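Local coordinates for protein PppA (Pseudomonas aeruginosa, PDB 6JKV) that probably dephosphorylates phosphoserine and phosphothreonine as a manganese-binding phosphatase of the PP2C family, and is a key regulator of the type VI secretion system, at residues L136-S141 / L194-A199. Sequence-based numbering, arbitrary orientation.
Sequences LWAGDS and LELSEA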
ATOM      1  N   LEU A 136       1.024   1.963  -8.476  1.00 16.30           N
ATOM      2  CA  LEU A 136       1.226   0.538  -8.826  1.00 17.00           C
ATOM      3  C   LEU A 136       0.754  -0.295  -7.638  1.00 16.79           C
ATOM      4  O   LEU A 136       1.076   0.060  -6.493  1.00 16.52           O
ATOM      5  CB  LEU A 136       2.702   0.271  -9.120  1.00 17.35           C
ATOM      6  CG  LEU A 136       3.255   0.883 -10.402  1.00 18.54           C
ATOM      7  CD1 LEU A 136       4.780   0.886 -10.385  1.00 19.87           C
ATOM      8  CD2 LEU A 136       2.728   0.154 -11.626  1.00 19.33           C
ATOM      9  N   TRP A 137       0.013  -1.365  -7.894  1.00 18.05           N
ATOM     10  CA  TRP A 137      -0.462  -2.234  -6.793  1.00 17.92           C
ATOM     11  C   TRP A 137      -0.675  -3.667  -7.275  1.00 18.50           C
ATOM     12  O   TRP A 137      -0.905  -3.912  -8.483  1.00 17.91           O
ATOM     13  CB  TRP A 137      -1.722  -1.652  -6.148  1.00 17.59           C
ATOM     14  CG  TRP A 137      -3.004  -2.081  -6.788  1.00 18.16           C
ATOM     15  CD1 TRP A 137      -3.791  -3.130  -6.410  1.00 18.77           C
ATOM     16  CD2 TRP A 137      -3.672  -1.458  -7.901  1.00 17.61           C
ATOM     17  NE1 TRP A 137      -4.896  -3.208  -7.213  1.00 18.58           N
ATOM     18  CE2 TRP A 137      -4.852  -2.194  -8.131  1.00 18.11           C
ATOM     19  CE3 TRP A 137      -3.392  -0.357  -8.721  1.00 17.01           C
ATOM     20  CZ2 TRP A 137      -5.746  -1.862  -9.148  1.00 18.83           C
ATOM     21  CZ3 TRP A 137      -4.277  -0.031  -9.723  1.00 18.17           C
ATOM     22  CH2 TRP A 137      -5.443  -0.770  -9.928  1.00 18.91           C
ATOM     23  N   ALA A 138      -0.584  -4.571  -6.310  1.00 18.02           N
ATOM     24  CA  ALA A 138      -0.895  -6.005  -6.438  1.00 18.15           C
ATOM     25  C   ALA A 138      -1.297  -6.513  -5.056  1.00 16.97           C
ATOM     26  O   ALA A 138      -0.444  -6.506  -4.158  1.00 15.39           O
ATOM     27  CB  ALA A 138       0.288  -6.741  -7.013  1.00 18.98           C
ATOM     28  N   GLY A 139      -2.573  -6.864  -4.894  1.00 17.81           N
ATOM     29  CA  GLY A 139      -3.142  -7.345  -3.625  1.00 17.93           C
ATOM     30  C   GLY A 139      -4.326  -6.509  -3.178  1.00 17.68           C
ATOM     31  O   GLY A 139      -4.961  -5.856  -4.024  1.00 17.44           O
ATOM     32  N   ASP A 140      -4.639  -6.562  -1.887  1.00 18.22           N
ATOM     33  CA  ASP A 140      -5.848  -5.929  -1.295  1.00 18.58           C
ATOM     34  C   ASP A 140      -5.430  -4.777  -0.376  1.00 18.64           C
ATOM     35  O   ASP A 140      -6.239  -4.379   0.487  1.00 18.16           O
ATOM     36  CB  ASP A 140      -6.694  -6.957  -0.545  1.00 19.60           C
ATOM     37  CG  ASP A 140      -5.946  -7.675   0.569  1.00 19.20           C
ATOM     38  OD1 ASP A 140      -4.771  -7.353   0.794  1.00 17.68           O
ATOM     39  OD2 ASP A 140      -6.544  -8.563   1.197  1.00 21.26           O
ATOM     40  N   SER A 141      -4.200  -4.287  -0.523  1.00 17.65           N
ATOM     41  CA  SER A 141      -3.765  -2.991   0.046  1.00 16.46           C
ATOM     42  C   SER A 141      -4.208  -1.890  -0.921  1.00 16.39           C
ATOM     43  O   SER A 141      -4.122  -2.105  -2.153  1.00 17.37           O
ATOM     44  CB  SER A 141      -2.288  -2.970   0.299  1.00 15.95           C
ATOM     45  OG  SER A 141      -1.922  -3.866   1.338  1.00 14.79           O
ATOM     46  N   LEU A 194       4.770 -11.662 -12.006  1.00 25.06           N
ATOM     47  CA  LEU A 194       4.036 -10.668 -11.192  1.00 23.52           C
ATOM     48  C   LEU A 194       3.386  -9.679 -12.159  1.00 24.19           C
ATOM     49  O   LEU A 194       4.115  -9.055 -12.964  1.00 25.19           O
ATOM     50  CB  LEU A 194       4.993  -9.971 -10.228  1.00 22.20           C
ATOM     51  CG  LEU A 194       4.424  -8.744  -9.516  1.00 21.06           C
ATOM     52  CD1 LEU A 194       3.352  -9.149  -8.519  1.00 20.86           C
ATOM     53  CD2 LEU A 194       5.543  -7.979  -8.827  1.00 20.74           C
ATOM     54  N   GLU A 195       2.061  -9.584 -12.120  1.00 23.55           N
ATOM     55  CA  GLU A 195       1.299  -8.642 -12.966  1.00 24.32           C
ATOM     56  C   GLU A 195       0.831  -7.501 -12.067  1.00 22.55           C
ATOM     57  O   GLU A 195      -0.052  -7.751 -11.226  1.00 23.49           O
ATOM     58  CB  GLU A 195       0.114  -9.339 -13.634  1.00 26.16           C
ATOM     59  CG  GLU A 195       0.440 -10.702 -14.234  1.00 28.52           C
ATOM     60  CD  GLU A 195       0.580 -10.709 -15.750  1.00 31.23           C
ATOM     61  OE1 GLU A 195       0.893 -11.794 -16.330  1.00 32.78           O
ATOM     62  OE2 GLU A 195       0.376  -9.623 -16.359  1.00 32.83           O
ATOM     63  N   LEU A 196       1.424  -6.314 -12.221  1.00 20.78           N
ATOM     64  CA  LEU A 196       1.048  -5.114 -11.441  1.00 20.02           C
ATOM     65  C   LEU A 196      -0.080  -4.375 -12.160  1.00 19.81           C
ATOM     66  O   LEU A 196      -0.029  -4.254 -13.396  1.00 21.60           O
ATOM     67  CB  LEU A 196       2.259  -4.197 -11.281  1.00 18.86           C
ATOM     68  CG  LEU A 196       3.344  -4.678 -10.323  1.00 18.44           C
ATOM     69  CD1 LEU A 196       4.678  -4.049 -10.691  1.00 17.91           C
ATOM     70  CD2 LEU A 196       2.985  -4.343  -8.879  1.00 17.38           C
ATOM     71  N   SER A 197      -1.060  -3.898 -11.402  1.00 18.60           N
ATOM     72  CA  SER A 197      -2.065  -2.940 -11.902  1.00 18.39           C
ATOM     73  C   SER A 197      -1.495  -1.537 -11.729  1.00 17.91           C
ATOM     74  O   SER A 197      -0.726  -1.314 -10.773  1.00 16.17           O
ATOM     75  CB  SER A 197      -3.384  -3.123 -11.227  1.00 18.54           C
ATOM     76  OG  SER A 197      -4.026  -4.293 -11.715  1.00 19.95           O
ATOM     77  N   GLU A 198      -1.831  -0.644 -12.654  1.00 18.60           N
ATOM     78  CA  GLU A 198      -1.331   0.748 -12.664  1.00 18.65           C
ATOM     79  C   GLU A 198      -2.507   1.697 -12.887  1.00 18.78           C
ATOM     80  O   GLU A 198      -3.420   1.371 -13.676  1.00 19.20           O
ATOM     81  CB  GLU A 198      -0.272   0.928 -13.749  1.00 19.52           C
ATOM     82  CG  GLU A 198       0.431   2.275 -13.684  1.00 19.93           C
ATOM     83  CD  GLU A 198       1.455   2.499 -14.782  1.00 20.50           C
ATOM     84  OE1 GLU A 198       1.842   1.521 -15.430  1.00 20.72           O
ATOM     85  OE2 GLU A 198       1.840   3.661 -14.998  1.00 21.65           O
ATOM     86  N   ALA A 199      -2.485   2.834 -12.200  1.00 18.04           N
ATOM     87  CA  ALA A 199      -3.424   3.948 -12.441  1.00 18.76           C
ATOM     88  C   ALA A 199      -2.647   5.257 -12.402  1.00 17.97           C
ATOM     89  O   ALA A 199      -1.916   5.494 -11.421  1.00 16.85           O
ATOM     90  CB  ALA A 199      -4.543   3.936 -11.429  1.00 19.15           C
TER
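At the edge of one sheet of the PP2C beta sandwich, Trp137 on strand 132-138 pairs antiparallel with Ser197 on the outermost strand, 197-202. Two backbone bonds make this a hydrogen-bonded pair: Trp137 N gives its hydrogen to Ser197 O at 3.0 Å, and Ser197 N returns one to Trp137 O at 2.9 Å. The same Ser197 O also receives a CA-H...O contact from Leu136 CA (3.3 Å).

On the face that carries Trp137, the indole lies against its own pair partner. Its CG is wedged between the backbone N and C (chi1 89°), and the six-membered ring reaches across to Ser197. Ser197 CB then stands above that ring, 3.3 Å from its centroid and 9° off the normal, a close CH-pi contact. Ser197 OG is hydrogen-bonded to His158 NE2, and the indole NE1 to Arg156 O; the His158 ring lies nearly parallel to the indole.

Leu136 and Glu198, a non-hydrogen-bonded pair, project from the other face side by side, toward helix 89-114. Leu136 CD2 lies 3.7 Å from Glu198 CG, beside the aliphatic part of the extended Glu198 side chain, whose OE1 forms a salt bridge with Arg97 NH2. Further along, Ala138 CB meets Leu196 CD2 at 4.1 Å and Leu194 CD1 at 4.2 Å.

The edge strand is thus held by more than its backbone bonds: paired amides fix the register, carbon contacts flank the pair on both faces, and the polar ends of Ser197 and Glu198 find partners beyond the strand pair.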